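Local structure of RNA-binding protein 12 (Homo sapiens, 2EK1) at residues F25-S28 with I29-L33; D34-G38 with Y39-P43. The protein probably binds RNA through an RNA recognition motif and forms a two-chain assembly in this crystal. One frame throughout, in Å; residues are numbered along the deposited sequence.

Overall arrangement
Contacts 1 and 2 sit at the two ends of helix 29-35, the first helix of the RNA recognition motif. Contact 1 caps its start. Contact 2 carries the chain out of its end and back toward strand 59-64. Their centres are about 12 Å apart, and Leu33 joins them. Leu33 CD2 packs 4.0 Å from Val41 CG1, and Leu33 CD1 lies 3.8 Å from Pro43 O. In this family RNA is usually bound on the sheet face remote from the helices, so neither contact is likely to form that surface. At contact 1, Ile29 meets Tyr50 of the second subunit.

Contact 1: F25-S28 with I29-L33; sequences FTVS and IDEIL
Ser28 OG reaches forward to Glu31 N at the start of helix 29-35, and the Glu31 side chain reaches back to Ser28 N. Ser28 OG sits between its own backbone N and carbonyl carbon (chi1 68°), which turns it into the first helical turn. There Ser28 OG accepts from Glu31 N at 3.0 Å, in a nearly straight bond (171°). The Glu31 side chain runs the other way. It is extended beyond CG and passes Ser28 OG, with Glu31 CG 3.3 Å from that hydroxyl. Glu31 OE2 accepts from Ser28 N at 3.1 Å, and the N-H comes from above the carboxylate plane. The two reciprocal bonds make a capping box, with Ser28 as the N-cap. Ile32 N also donates to Ser28 O at 3.1 Å. Val27 crosses the buried Ile32 at about a right angle, and Val27 CG2 touches Ile32 CG1 at 3.8 Å. Ile32 goes on to Met23 and Val46 in the same chain. The cap therefore satisfies two amides, one just before the helix and one in its first turn. A negative Glu31 carboxylate at this helix start would probably be favoured by the helix dipole.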
ATOM      1  N   PHE A  25     -15.412  -1.638  -1.959  1.00 21.96           N
ATOM      2  CA  PHE A  25     -14.658  -2.030  -3.118  1.00 26.04           C
ATOM      3  C   PHE A  25     -14.671  -0.975  -4.242  1.00 25.64           C
ATOM      4  O   PHE A  25     -13.867  -1.052  -5.097  1.00 26.50           O
ATOM      5  CB  PHE A  25     -15.229  -3.313  -3.733  1.00 29.15           C
ATOM      6  CG  PHE A  25     -16.317  -3.036  -4.804  1.00 34.02           C
ATOM      7  CD1 PHE A  25     -17.671  -3.106  -4.465  1.00 33.52           C
ATOM      8  CD2 PHE A  25     -15.952  -2.741  -6.157  1.00 33.14           C
ATOM      9  CE1 PHE A  25     -18.658  -2.907  -5.437  1.00 36.70           C
ATOM     10  CE2 PHE A  25     -16.927  -2.531  -7.152  1.00 36.57           C
ATOM     11  CZ  PHE A  25     -18.296  -2.616  -6.799  1.00 37.25           C
ATOM     12  N   THR A  26     -15.619  -0.047  -4.259  1.00 25.92           N
ATOM     13  CA  THR A  26     -15.703   1.029  -5.271  1.00 24.88           C
ATOM     14  C   THR A  26     -14.912   2.289  -4.887  1.00 24.38           C
ATOM     15  O   THR A  26     -14.928   3.272  -5.610  1.00 22.71           O
ATOM     16  CB  THR A  26     -17.157   1.540  -5.462  1.00 27.25           C
ATOM     17  OG1 THR A  26     -17.600   2.199  -4.257  1.00 29.00           O
ATOM     18  CG2 THR A  26     -18.069   0.384  -5.775  1.00 29.58           C
ATOM     19  N   VAL A  27     -14.245   2.277  -3.734  1.00 22.49           N
ATOM     20  CA  VAL A  27     -13.557   3.453  -3.301  1.00 21.40           C
ATOM     21  C   VAL A  27     -12.536   4.009  -4.359  1.00 20.30           C
ATOM     22  O   VAL A  27     -11.925   3.257  -5.118  1.00 20.05           O
ATOM     23  CB  VAL A  27     -12.847   3.208  -1.911  1.00 22.08           C
ATOM     24  CG1 VAL A  27     -11.638   2.329  -2.069  1.00 23.68           C
ATOM     25  CG2 VAL A  27     -12.461   4.521  -1.248  1.00 23.02           C
ATOM     26  N   SER A  28     -12.352   5.318  -4.389  1.00 17.22           N
ATOM     27  CA  SER A  28     -11.379   5.879  -5.285  1.00 20.98           C
ATOM     28  C   SER A  28     -10.326   6.602  -4.476  1.00 19.05           C
ATOM     29  O   SER A  28     -10.577   6.950  -3.333  1.00 19.55           O
ATOM     30  CB  SER A  28     -12.097   6.899  -6.162  1.00 21.41           C
ATOM     31  OG  SER A  28     -12.480   7.978  -5.318  1.00 21.18           O
ATOM     32  N   ILE A  29      -9.174   6.898  -5.089  1.00 18.22           N
ATOM     33  CA  ILE A  29      -8.173   7.692  -4.433  1.00 18.52           C
ATOM     34  C   ILE A  29      -8.819   9.035  -3.985  1.00 21.14           C
ATOM     35  O   ILE A  29      -8.591   9.470  -2.862  1.00 19.59           O
ATOM     36  CB  ILE A  29      -7.070   8.010  -5.377  1.00 19.02           C
ATOM     37  CG1 ILE A  29      -6.591   6.649  -5.941  1.00 19.70           C
ATOM     38  CG2 ILE A  29      -5.942   8.861  -4.715  1.00 19.82           C
ATOM     39  CD1 ILE A  29      -6.080   5.682  -4.884  1.00 18.86           C
ATOM     40  N   ASP A  30      -9.672   9.643  -4.805  1.00 22.52           N
ATOM     41  CA  ASP A  30     -10.279  10.926  -4.375  1.00 25.11           C
ATOM     42  C   ASP A  30     -11.108  10.807  -3.085  1.00 24.57           C
ATOM     43  O   ASP A  30     -10.993  11.644  -2.222  1.00 25.92           O
ATOM     44  CB  ASP A  30     -11.114  11.514  -5.510  1.00 29.50           C
ATOM     45  CG  ASP A  30     -10.236  12.083  -6.592  1.00 35.28           C
ATOM     46  OD1 ASP A  30      -9.302  12.844  -6.243  1.00 38.21           O
ATOM     47  OD2 ASP A  30     -10.454  11.764  -7.777  1.00 39.96           O
ATOM     48  N   GLU A  31     -11.941   9.779  -2.999  1.00 22.20           N
ATOM     49  CA  GLU A  31     -12.752   9.518  -1.817  1.00 24.31           C
ATOM     50  C   GLU A  31     -11.899   9.315  -0.591  1.00 25.13           C
ATOM     51  O   GLU A  31     -12.326   9.703   0.526  1.00 24.48           O
ATOM     52  CB  GLU A  31     -13.680   8.308  -2.032  1.00 25.25           C
ATOM     53  CG  GLU A  31     -14.783   8.598  -3.086  1.00 27.82           C
ATOM     54  CD  GLU A  31     -15.570   7.344  -3.513  1.00 31.23           C
ATOM     55  OE1 GLU A  31     -16.684   7.518  -4.070  1.00 32.22           O
ATOM     56  OE2 GLU A  31     -15.091   6.200  -3.335  1.00 30.50           O
ATOM     57  N   ILE A  32     -10.691   8.737  -0.774  1.00 22.67           N
ATOM     58  CA  ILE A  32      -9.808   8.555   0.355  1.00 21.76           C
ATOM     59  C   ILE A  32      -9.266   9.885   0.768  1.00 22.90           C
ATOM     60  O   ILE A  32      -9.175  10.220   1.997  1.00 23.54           O
ATOM     61  CB  ILE A  32      -8.649   7.549   0.017  1.00 19.36           C
ATOM     62  CG1 ILE A  32      -9.222   6.098  -0.053  1.00 19.27           C
ATOM     63  CG2 ILE A  32      -7.629   7.558   1.116  1.00 21.63           C
ATOM     64  CD1 ILE A  32      -8.293   5.093  -0.612  1.00 15.22           C
ATOM     65  N   LEU A  33      -8.841  10.659  -0.232  1.00 22.72           N
ATOM     66  CA  LEU A  33      -8.321  11.989   0.030  1.00 24.66           C
ATOM     67  C   LEU A  33      -9.461  12.809   0.646  1.00 24.63           C
ATOM     68  O   LEU A  33      -9.267  13.409   1.607  1.00 27.17           O
ATOM     69  CB  LEU A  33      -7.717  12.673  -1.272  1.00 25.34           C
ATOM     70  CG  LEU A  33      -6.422  11.916  -1.757  1.00 27.18           C
ATOM     71  CD1 LEU A  33      -5.652  12.784  -2.809  1.00 29.28           C
ATOM     72  CD2 LEU A  33      -5.470  11.651  -0.706  1.00 24.44           C
TER
HETATM   73  O   HOH W   1     -16.717   4.452  -2.917  1.00 31.63           O

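Contact 2: D34-G38 with Y39-P43; sequences DFFYG and YQVIP
Tyr39 closes on Phe36 and Gly38 through CB and the near part of its ring. Tyr39 CB lies 3.4 Å from Phe36 O and equally near the carbonyl carbon of Gly38. Tyr39 CG is 3.7 Å from Gly38 O. Tyr39 CD2 is 3.5 Å from Gly38 C, and these two are the ring atoms close to the Gly38 carbonyl. Phe36 O and Tyr37 O both lie at the ring edge, near its plane. At the tip, OH is hydrogen-bonded to Asp76 OD1 of helix 67-77, and the side chain also touches Leu77 of that helix. With an alanine here, Asp76 OD1 would probably be left without its phenol mate and a gap would open beside Leu77.

The backbone here is a type II beta turn from Phe36 to Tyr39. Tyr39 N donates to Phe36 O at 2.8 Å and closes it. Gly38 takes a positive phi (95°), a backbone shape that a residue with a side chain would pay for by crowding the carbonyl O of Tyr37. The turn follows the first helix of the RNA recognition motif and opens the loop toward strand 47-50.

Gln40 bends at chi2 (56°), which brings its amide back to the turn. Gln40 NE2 donates to Gly38 O at 3.0 Å, from above the carbonyl plane. The buried Phe36 and Val41 cross at about a right angle, their CB atoms 3.8 Å apart. Phe36 continues to Ile18 and Val20 of the sheet, while Val41 meets Val62 and Phe64.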
ATOM      1  N   ASP A  34     -10.664  12.785   0.117  1.00 28.97           N
ATOM      2  CA  ASP A  34     -11.774  13.530   0.744  1.00 29.04           C
ATOM      3  C   ASP A  34     -11.968  13.061   2.197  1.00 28.60           C
ATOM      4  O   ASP A  34     -12.067  13.877   3.073  1.00 28.58           O
ATOM      5  CB  ASP A  34     -13.089  13.321  -0.011  1.00 31.64           C
ATOM      6  CG  ASP A  34     -13.146  14.053  -1.360  1.00 36.40           C
ATOM      7  OD1 ASP A  34     -12.164  14.765  -1.722  1.00 37.09           O
ATOM      8  OD2 ASP A  34     -14.186  13.878  -2.076  1.00 40.14           O
ATOM      9  N   PHE A  35     -12.007  11.758   2.466  1.00 27.19           N
ATOM     10  CA  PHE A  35     -12.181  11.277   3.844  1.00 23.76           C
ATOM     11  C   PHE A  35     -11.169  11.950   4.789  1.00 24.70           C
ATOM     12  O   PHE A  35     -11.502  12.284   5.928  1.00 23.23           O
ATOM     13  CB  PHE A  35     -11.978   9.750   3.888  1.00 22.58           C
ATOM     14  CG  PHE A  35     -12.210   9.128   5.253  1.00 19.29           C
ATOM     15  CD1 PHE A  35     -13.469   8.828   5.664  1.00 19.30           C
ATOM     16  CD2 PHE A  35     -11.134   8.782   6.088  1.00 20.45           C
ATOM     17  CE1 PHE A  35     -13.680   8.192   6.904  1.00 21.04           C
ATOM     18  CE2 PHE A  35     -11.330   8.145   7.310  1.00 19.55           C
ATOM     19  CZ  PHE A  35     -12.630   7.853   7.718  1.00 19.60           C
ATOM     20  N   PHE A  36      -9.910  12.108   4.367  1.00 23.96           N
ATOM     21  CA  PHE A  36      -8.971  12.724   5.258  1.00 23.01           C
ATOM     22  C   PHE A  36      -8.875  14.237   5.078  1.00 24.14           C
ATOM     23  O   PHE A  36      -7.876  14.833   5.470  1.00 23.33           O
ATOM     24  CB  PHE A  36      -7.564  12.102   5.132  1.00 22.42           C
ATOM     25  CG  PHE A  36      -7.500  10.695   5.577  1.00 20.46           C
ATOM     26  CD1 PHE A  36      -7.610   9.624   4.649  1.00 19.16           C
ATOM     27  CD2 PHE A  36      -7.452  10.386   6.961  1.00 19.77           C
ATOM     28  CE1 PHE A  36      -7.664   8.274   5.054  1.00 19.12           C
ATOM     29  CE2 PHE A  36      -7.502   8.989   7.403  1.00 19.44           C
ATOM     30  CZ  PHE A  36      -7.613   7.928   6.444  1.00 19.72           C
ATOM     31  N   TYR A  37      -9.938  14.827   4.528  1.00 25.25           N
ATOM     32  CA  TYR A  37      -9.963  16.292   4.276  1.00 29.67           C
ATOM     33  C   TYR A  37      -9.861  17.009   5.606  1.00 29.82           C
ATOM     34  O   TYR A  37     -10.564  16.701   6.577  1.00 28.19           O
ATOM     35  CB  TYR A  37     -11.251  16.716   3.507  1.00 33.46           C
ATOM     36  CG  TYR A  37     -11.337  18.236   3.168  1.00 36.53           C
ATOM     37  CD1 TYR A  37     -11.997  19.128   4.031  1.00 37.65           C
ATOM     38  CD2 TYR A  37     -10.713  18.768   2.015  1.00 37.98           C
ATOM     39  CE1 TYR A  37     -12.032  20.547   3.768  1.00 36.17           C
ATOM     40  CE2 TYR A  37     -10.743  20.171   1.739  1.00 38.84           C
ATOM     41  CZ  TYR A  37     -11.409  21.052   2.653  1.00 38.81           C
ATOM     42  OH  TYR A  37     -11.376  22.434   2.484  1.00 39.52           O
ATOM     43  N   GLY A  38      -8.924  17.918   5.687  1.00 29.92           N
ATOM     44  CA  GLY A  38      -8.805  18.635   6.919  1.00 29.99           C
ATOM     45  C   GLY A  38      -7.751  17.946   7.738  1.00 31.47           C
ATOM     46  O   GLY A  38      -7.412  18.426   8.853  1.00 30.37           O
ATOM     47  N   TYR A  39      -7.212  16.825   7.263  1.00 29.97           N
ATOM     48  CA  TYR A  39      -6.170  16.220   8.096  1.00 28.12           C
ATOM     49  C   TYR A  39      -4.739  16.135   7.568  1.00 27.79           C
ATOM     50  O   TYR A  39      -3.912  15.502   8.182  1.00 27.28           O
ATOM     51  CB  TYR A  39      -6.621  14.822   8.668  1.00 31.08           C
ATOM     52  CG  TYR A  39      -7.617  14.866   9.816  1.00 29.97           C
ATOM     53  CD1 TYR A  39      -7.217  14.668  11.144  1.00 33.34           C
ATOM     54  CD2 TYR A  39      -8.915  15.232   9.569  1.00 31.89           C
ATOM     55  CE1 TYR A  39      -8.109  14.861  12.223  1.00 32.96           C
ATOM     56  CE2 TYR A  39      -9.821  15.459  10.608  1.00 33.94           C
ATOM     57  CZ  TYR A  39      -9.418  15.290  11.951  1.00 34.76           C
ATOM     58  OH  TYR A  39     -10.332  15.685  12.944  1.00 34.33           O
ATOM     59  N   GLN A  40      -4.402  16.737   6.438  1.00 27.98           N
ATOM     60  CA  GLN A  40      -2.972  16.691   6.012  1.00 29.02           C
ATOM     61  C   GLN A  40      -2.297  15.337   5.653  1.00 27.68           C
ATOM     62  O   GLN A  40      -1.093  15.048   5.843  1.00 28.01           O
ATOM     63  CB  GLN A  40      -2.142  17.448   7.030  1.00 31.29           C
ATOM     64  CG  GLN A  40      -2.512  18.944   7.170  1.00 34.30           C
ATOM     65  CD  GLN A  40      -3.999  19.224   7.510  1.00 36.29           C
ATOM     66  OE1 GLN A  40      -4.698  19.911   6.753  1.00 35.31           O
ATOM     67  NE2 GLN A  40      -4.472  18.694   8.633  1.00 36.27           N
ATOM     68  N   VAL A  41      -3.120  14.489   5.088  1.00 26.71           N
ATOM     69  CA  VAL A  41      -2.663  13.235   4.596  1.00 24.50           C
ATOM     70  C   VAL A  41      -1.799  13.658   3.409  1.00 23.56           C
ATOM     71  O   VAL A  41      -2.139  14.580   2.697  1.00 23.17           O
ATOM     72  CB  VAL A  41      -3.934  12.477   4.154  1.00 23.49           C
ATOM     73  CG1 VAL A  41      -4.495  13.099   2.903  1.00 24.20           C
ATOM     74  CG2 VAL A  41      -3.678  11.061   3.943  1.00 25.75           C
ATOM     75  N   ILE A  42      -0.689  12.987   3.166  1.00 24.01           N
ATOM     76  CA  ILE A  42       0.154  13.268   2.045  1.00 22.81           C
ATOM     77  C   ILE A  42      -0.583  12.744   0.817  1.00 25.55           C
ATOM     78  O   ILE A  42      -0.810  11.509   0.703  1.00 24.49           O
ATOM     79  CB  ILE A  42       1.459  12.516   2.169  1.00 21.50           C
ATOM     80  CG1 ILE A  42       2.164  12.999   3.452  1.00 21.01           C
ATOM     81  CG2 ILE A  42       2.214  12.710   0.923  1.00 21.09           C
ATOM     82  CD1 ILE A  42       3.413  12.258   3.857  1.00 22.10           C
ATOM     83  N   PRO A  43      -0.888  13.640  -0.168  1.00 26.36           N
ATOM     84  CA  PRO A  43      -1.632  13.244  -1.365  1.00 27.12           C
ATOM     85  C   PRO A  43      -1.167  12.174  -2.385  1.00 27.39           C
ATOM     86  O   PRO A  43      -2.038  11.634  -3.120  1.00 28.61           O
ATOM     87  CB  PRO A  43      -2.020  14.619  -2.004  1.00 27.63           C
ATOM     88  CG  PRO A  43      -1.427  15.686  -1.073  1.00 28.12           C
ATOM     89  CD  PRO A  43      -0.287  14.965  -0.403  1.00 26.87           C
TER